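Local coordinates for protein serine protease inhibitor (Thermoanaerobacter tengcongensis, PDB 2PEF) that probably inhibits serine-type endopeptidases as a thermophilic member of the serpin family, captured here in its latent state, at residues E19-I33 and Y268-L281. Numbering follows the deposited sequence. Where two conformers were deposited one is given.
Sequences ELFKNSIDDKENSLI and YEYTIKMNETLESL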
loop_
_atom_site.group_PDB
_atom_site.type_symbol
_atom_site.label_atom_id
_atom_site.label_comp_id
_atom_site.label_asym_id
_atom_site.label_seq_id
_atom_site.Cartn_x
_atom_site.Cartn_y
_atom_site.Cartn_z
ATOM N N GLU A 19 -6.696 5.122 -8.264
ATOM C CA GLU A 19 -7.506 4.104 -8.937
ATOM C C GLU A 19 -7.462 2.782 -8.170
ATOM O O GLU A 19 -8.484 2.110 -8.014
ATOM C CB GLU A 19 -7.083 3.909 -10.394
ATOM C CG GLU A 19 -7.413 5.089 -11.306
ATOM C CD GLU A 19 -8.876 5.513 -11.241
ATOM O OE1 GLU A 19 -9.754 4.650 -11.440
ATOM O OE2 GLU A 19 -9.143 6.711 -10.986
ATOM N N LEU A 20 -6.279 2.425 -7.672
ATOM C CA LEU A 20 -6.136 1.248 -6.821
ATOM C C LEU A 20 -6.997 1.385 -5.562
ATOM O O LEU A 20 -7.792 0.497 -5.255
ATOM C CB LEU A 20 -4.665 1.024 -6.448
ATOM C CG LEU A 20 -4.276 -0.316 -5.826
ATOM C CD1 LEU A 20 -4.542 -1.477 -6.786
ATOM C CD2 LEU A 20 -2.809 -0.291 -5.408
ATOM N N PHE A 21 -6.846 2.510 -4.858
ATOM C CA PHE A 21 -7.623 2.792 -3.648
ATOM C C PHE A 21 -9.132 2.734 -3.876
ATOM O O PHE A 21 -9.838 2.004 -3.180
ATOM C CB PHE A 21 -7.214 4.144 -3.053
ATOM C CG PHE A 21 -8.047 4.575 -1.872
ATOM C CD1 PHE A 21 -8.059 3.830 -0.697
ATOM C CD2 PHE A 21 -8.799 5.746 -1.929
ATOM C CE1 PHE A 21 -8.819 4.243 0.401
ATOM C CE2 PHE A 21 -9.558 6.162 -0.841
ATOM C CZ PHE A 21 -9.570 5.410 0.324
ATOM N N LYS A 22 -9.621 3.477 -4.869
ATOM C CA LYS A 22 -11.068 3.625 -5.062
ATOM C C LYS A 22 -11.769 2.334 -5.503
ATOM O O LYS A 22 -13.003 2.251 -5.482
ATOM C CB LYS A 22 -11.377 4.785 -6.017
ATOM C CG LYS A 22 -11.122 4.494 -7.490
ATOM C CD LYS A 22 -11.058 5.782 -8.303
ATOM C CE LYS A 22 -12.411 6.459 -8.414
ATOM N NZ LYS A 22 -12.341 7.690 -9.255
ATOM N N ASN A 23 -10.980 1.340 -5.901
ATOM C CA ASN A 23 -11.511 0.030 -6.261
ATOM C C ASN A 23 -11.258 -1.051 -5.199
ATOM O O ASN A 23 -11.592 -2.223 -5.403
ATOM C CB ASN A 23 -10.982 -0.398 -7.635
ATOM C CG ASN A 23 -11.542 0.452 -8.764
ATOM O OD1 ASN A 23 -10.808 1.190 -9.426
ATOM N ND2 ASN A 23 -12.853 0.358 -8.987
ATOM N N SER A 24 -10.698 -0.641 -4.061
ATOM C CA SER A 24 -10.322 -1.557 -2.979
ATOM C C SER A 24 -11.086 -1.284 -1.678
ATOM O O SER A 24 -10.702 -1.763 -0.604
ATOM C CB SER A 24 -8.815 -1.467 -2.721
ATOM O OG SER A 24 -8.074 -1.765 -3.889
ATOM N N ILE A 25 -12.174 -0.528 -1.787
ATOM C CA ILE A 25 -12.940 -0.062 -0.633
ATOM C C ILE A 25 -14.008 -1.061 -0.192
ATOM O O ILE A 25 -14.880 -1.453 -0.980
ATOM C CB ILE A 25 -13.601 1.321 -0.921
ATOM C CG1 ILE A 25 -12.539 2.371 -1.261
ATOM C CG2 ILE A 25 -14.478 1.787 0.246
ATOM C CD1 ILE A 25 -11.424 2.482 -0.249
ATOM N N ASP A 26 -13.942 -1.457 1.075
ATOM C CA ASP A 26 -14.974 -2.306 1.663
ATOM C C ASP A 26 -16.188 -1.478 2.068
ATOM O O ASP A 26 -16.080 -0.284 2.364
ATOM C CB ASP A 26 -14.430 -3.085 2.864
ATOM C CG ASP A 26 -15.298 -4.281 3.230
ATOM O OD1 ASP A 26 -16.400 -4.086 3.794
ATOM O OD2 ASP A 26 -14.872 -5.423 2.962
ATOM N N ASP A 27 -17.343 -2.133 2.089
ATOM C CA ASP A 27 -18.610 -1.486 2.385
ATOM C C ASP A 27 -18.812 -1.217 3.877
ATOM O O ASP A 27 -19.447 -0.226 4.259
ATOM C CB ASP A 27 -19.754 -2.355 1.862
ATOM C CG ASP A 27 -20.826 -1.547 1.176
ATOM O OD1 ASP A 27 -20.493 -0.504 0.572
ATOM O OD2 ASP A 27 -22.002 -1.957 1.231
ATOM N N LYS A 28 -18.278 -2.103 4.714
ATOM C CA LYS A 28 -18.492 -2.025 6.158
ATOM C C LYS A 28 -17.190 -2.061 6.948
ATOM O O LYS A 28 -17.094 -1.454 8.016
ATOM C CB LYS A 28 -19.417 -3.150 6.625
ATOM N N GLU A 29 -16.200 -2.778 6.423
ATOM C CA GLU A 29 -14.901 -2.908 7.075
ATOM C C GLU A 29 -14.000 -1.737 6.719
ATOM O O GLU A 29 -14.063 -1.220 5.604
ATOM C CB GLU A 29 -14.214 -4.215 6.659
ATOM C CG GLU A 29 -15.009 -5.487 6.953
ATOM C CD GLU A 29 -15.391 -5.627 8.417
ATOM O OE1 GLU A 29 -14.539 -5.354 9.293
ATOM O OE2 GLU A 29 -16.548 -6.017 8.688
ATOM N N ASN A 30 -13.161 -1.326 7.667
ATOM C CA ASN A 30 -12.110 -0.354 7.382
ATOM C C ASN A 30 -11.170 -0.888 6.313
ATOM O O ASN A 30 -10.739 -2.042 6.376
ATOM C CB ASN A 30 -11.287 -0.050 8.632
ATOM C CG ASN A 30 -12.099 0.577 9.745
ATOM O OD1 ASN A 30 -13.292 0.853 9.603
ATOM N ND2 ASN A 30 -11.442 0.812 10.874
ATOM N N SER A 31 -10.852 -0.045 5.340
ATOM C CA SER A 31 -9.930 -0.419 4.280
ATOM C C SER A 31 -8.567 0.233 4.486
ATOM O O SER A 31 -8.461 1.301 5.101
ATOM C CB SER A 31 -10.510 -0.023 2.922
ATOM O OG SER A 31 -11.789 -0.606 2.744
ATOM N N LEU A 32 -7.524 -0.421 3.985
ATOM C CA LEU A 32 -6.175 0.143 4.013
ATOM C C LEU A 32 -5.336 -0.504 2.938
ATOM O O LEU A 32 -5.210 -1.725 2.897
ATOM C CB LEU A 32 -5.504 -0.082 5.366
ATOM C CG LEU A 32 -4.061 0.418 5.510
ATOM C CD1 LEU A 32 -3.974 1.948 5.504
ATOM C CD2 LEU A 32 -3.439 -0.138 6.770
ATOM N N ILE A 33 -4.767 0.315 2.063
ATOM C CA ILE A 33 -3.833 -0.204 1.073
ATOM C C ILE A 33 -2.559 0.625 1.055
ATOM O O ILE A 33 -2.562 1.797 1.442
ATOM C CB ILE A 33 -4.443 -0.307 -0.355
ATOM C CG1 ILE A 33 -4.710 1.074 -0.956
ATOM C CG2 ILE A 33 -5.704 -1.194 -0.358
ATOM C CD1 ILE A 33 -4.701 1.076 -2.474
ATOM N N TYR A 268 -6.226 -1.603 12.995
ATOM C CA TYR A 268 -6.891 -2.657 12.243
ATOM C C TYR A 268 -5.995 -3.255 11.163
ATOM O O TYR A 268 -4.931 -2.711 10.830
ATOM C CB TYR A 268 -8.217 -2.169 11.636
ATOM C CG TYR A 268 -8.071 -1.112 10.561
ATOM C CD1 TYR A 268 -7.917 -1.467 9.220
ATOM C CD2 TYR A 268 -8.098 0.243 10.887
ATOM C CE1 TYR A 268 -7.784 -0.492 8.232
ATOM C CE2 TYR A 268 -7.972 1.222 9.912
ATOM C CZ TYR A 268 -7.815 0.850 8.590
ATOM O OH TYR A 268 -7.687 1.825 7.632
ATOM N N GLU A 269 -6.450 -4.388 10.639
ATOM C CA GLU A 269 -5.801 -5.106 9.552
ATOM C C GLU A 269 -6.758 -5.177 8.368
ATOM O O GLU A 269 -7.975 -5.063 8.541
ATOM C CB GLU A 269 -5.433 -6.519 10.002
ATOM C CG GLU A 269 -4.494 -6.575 11.202
ATOM C CD GLU A 269 -4.322 -7.981 11.758
ATOM O OE1 GLU A 269 -5.285 -8.781 11.701
ATOM O OE2 GLU A 269 -3.220 -8.288 12.261
ATOM N N TYR A 270 -6.203 -5.365 7.171
ATOM C CA TYR A 270 -6.998 -5.479 5.948
ATOM C C TYR A 270 -6.328 -6.415 4.958
ATOM O O TYR A 270 -5.108 -6.391 4.786
ATOM C CB TYR A 270 -7.200 -4.099 5.310
ATOM C CG TYR A 270 -8.243 -4.024 4.209
ATOM C CD1 TYR A 270 -9.583 -4.329 4.459
ATOM C CD2 TYR A 270 -7.896 -3.599 2.925
ATOM C CE1 TYR A 270 -10.542 -4.234 3.455
ATOM C CE2 TYR A 270 -8.851 -3.500 1.913
ATOM C CZ TYR A 270 -10.169 -3.822 2.187
ATOM O OH TYR A 270 -11.117 -3.725 1.193
ATOM N N THR A 271 -7.148 -7.241 4.316
ATOM C CA THR A 271 -6.670 -8.153 3.291
ATOM C C THR A 271 -7.574 -8.060 2.064
ATOM O O THR A 271 -8.792 -8.129 2.177
ATOM C CB THR A 271 -6.586 -9.599 3.830
ATOM O OG1 THR A 271 -5.703 -9.624 4.961
ATOM C CG2 THR A 271 -6.058 -10.555 2.768
ATOM N N ILE A 272 -6.962 -7.888 0.895
ATOM C CA ILE A 272 -7.724 -7.784 -0.346
ATOM C C ILE A 272 -7.033 -8.482 -1.523
ATOM O O ILE A 272 -5.812 -8.408 -1.673
ATOM C CB ILE A 272 -8.080 -6.302 -0.683
ATOM C CG1 ILE A 272 -9.104 -6.228 -1.820
ATOM C CG2 ILE A 272 -6.823 -5.458 -0.973
ATOM C CD1 ILE A 272 -9.939 -4.960 -1.813
ATOM N N LYS A 273 -7.831 -9.172 -2.334
ATOM C CA LYS A 273 -7.370 -9.743 -3.593
ATOM C C LYS A 273 -7.510 -8.672 -4.671
ATOM O O LYS A 273 -8.588 -8.097 -4.849
ATOM C CB LYS A 273 -8.194 -10.984 -3.934
ATOM C CG LYS A 273 -7.748 -11.736 -5.180
ATOM C CD LYS A 273 -8.543 -13.020 -5.334
ATOM C CE LYS A 273 -8.454 -13.559 -6.748
ATOM N NZ LYS A 273 -9.107 -14.890 -6.886
ATOM N N MET A 274 -6.413 -8.390 -5.373
ATOM C CA MET A 274 -6.368 -7.258 -6.302
ATOM C C MET A 274 -6.606 -7.603 -7.777
ATOM O O MET A 274 -6.558 -6.721 -8.633
ATOM C CB MET A 274 -5.051 -6.491 -6.127
ATOM C CG MET A 274 -5.075 -5.543 -4.941
ATOM S SD MET A 274 -3.495 -4.745 -4.647
ATOM C CE MET A 274 -4.015 -3.452 -3.529
ATOM N N ASN A 275 -6.881 -8.873 -8.063
ATOM C CA ASN A 275 -7.083 -9.338 -9.437
ATOM C C ASN A 275 -8.047 -8.481 -10.260
ATOM O O ASN A 275 -7.670 -7.965 -11.313
ATOM C CB ASN A 275 -7.543 -10.797 -9.453
ATOM C CG ASN A 275 -6.445 -11.761 -9.059
ATOM O OD1 ASN A 275 -5.647 -11.486 -8.157
ATOM N ND2 ASN A 275 -6.404 -12.906 -9.729
ATOM N N GLU A 276 -9.274 -8.330 -9.762
ATOM C CA GLU A 276 -10.344 -7.618 -10.472
ATOM C C GLU A 276 -10.028 -6.139 -10.698
ATOM O O GLU A 276 -10.292 -5.596 -11.775
ATOM C CB GLU A 276 -11.676 -7.768 -9.731
ATOM C CG GLU A 276 -12.361 -9.119 -9.929
ATOM C CD GLU A 276 -13.754 -9.179 -9.311
ATOM O OE1 GLU A 276 -14.172 -8.199 -8.654
ATOM O OE2 GLU A 276 -14.437 -10.211 -9.489
ATOM N N THR A 277 -9.462 -5.497 -9.678
ATOM C CA THR A 277 -9.010 -4.110 -9.785
ATOM C C THR A 277 -7.964 -3.963 -10.891
ATOM O O THR A 277 -8.052 -3.059 -11.727
ATOM C CB THR A 277 -8.427 -3.612 -8.442
ATOM O OG1 THR A 277 -9.453 -3.626 -7.443
ATOM C CG2 THR A 277 -7.871 -2.200 -8.574
ATOM N N LEU A 278 -6.989 -4.869 -10.893
ATOM C CA LEU A 278 -5.911 -4.853 -11.877
ATOM C C LEU A 278 -6.420 -5.124 -13.293
ATOM O O LEU A 278 -5.945 -4.517 -14.251
ATOM C CB LEU A 278 -4.801 -5.838 -11.477
ATOM C CG LEU A 278 -3.978 -5.415 -10.250
ATOM C CD1 LEU A 278 -3.112 -6.555 -9.720
ATOM C CD2 LEU A 278 -3.123 -4.178 -10.539
ATOM N N GLU A 279 -7.398 -6.020 -13.416
ATOM C CA GLU A 279 -8.040 -6.295 -14.700
ATOM C C GLU A 279 -8.801 -5.079 -15.229
ATOM O O GLU A 279 -8.889 -4.877 -16.442
ATOM C CB GLU A 279 -8.971 -7.507 -14.595
ATOM C CG GLU A 279 -8.237 -8.839 -14.479
ATOM C CD GLU A 279 -9.159 -10.005 -14.167
ATOM O OE1 GLU A 279 -10.108 -9.831 -13.372
ATOM O OE2 GLU A 279 -8.922 -11.105 -14.707
ATOM N N SER A 280 -9.339 -4.274 -14.315
ATOM C CA SER A 280 -10.065 -3.058 -14.681
ATOM C C SER A 280 -9.111 -1.959 -15.145
ATOM O O SER A 280 -9.503 -1.060 -15.893
ATOM C CB SER A 280 -10.936 -2.564 -13.519
ATOM O OG SER A 280 -10.179 -1.856 -12.552
ATOM N N LEU A 281 -7.860 -2.049 -14.700
ATOM C CA LEU A 281 -6.809 -1.130 -15.126
ATOM C C LEU A 281 -6.170 -1.563 -16.451
ATOM O O LEU A 281 -5.282 -0.883 -16.971
ATOM C CB LEU A 281 -5.746 -0.985 -14.031
ATOM C CG LEU A 281 -6.141 -0.334 -12.700
ATOM C CD1 LEU A 281 -4.984 -0.416 -11.715
ATOM C CD2 LEU A 281 -6.577 1.112 -12.895
HETATM O O HOH W 1 -12.064 -3.953 -7.901
HETATM O O HOH W 2 -8.465 -4.270 -5.039
HETATM O O HOH W 3 -12.711 -5.862 0.801
HETATM O O HOH W 4 -10.494 -4.242 7.957
#
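In the serpin fold, the end of helix 7-22 and the turn leading to strand 32-33 pack against the end of the long strand 255-273 and the helix 275-280 that follows it. Two tyrosines reach from that strand to backbone carbonyls of the turn. Tyr270 OH donates to Ser24 O (2.7 Å), tilted from the carbonyl plane, while Ser31 CA sits 3.7 Å from the centroid of the Tyr270 ring and only 2° off its normal, a CH-pi contact. Tyr268 makes a related pair of contacts: its OH donates to Ser31 O (2.7 Å) from above the carbonyl plane, and Asn30 CB lies over the ring centre, 3.5 Å from the Tyr268 centroid. The Tyr268 ring gets there with CG between backbone N and carbonyl carbon (chi1 67°). The Asn30 amide plane stands 79° from the ring plane, its OD1 accepting from Leu370 N and Ser371 N. Within the turn, Ser31 OG receives Asp26 N almost linearly, and Asp26 OD1 accepts from Lys28 N, closing an Asx turn, and also from Glu29 N, which meets it from above the carboxylate plane. Toward the helices apolar contacts join in: the extended Met274 chain brings CE to 3.8 Å from Leu20 CD1, and that same Leu20 methyl meets Thr277 CG2. Beside this patch, one water donates to Ser24 OG and lies 2.7 Å from Thr277 OG1, bridging the two hydroxyls.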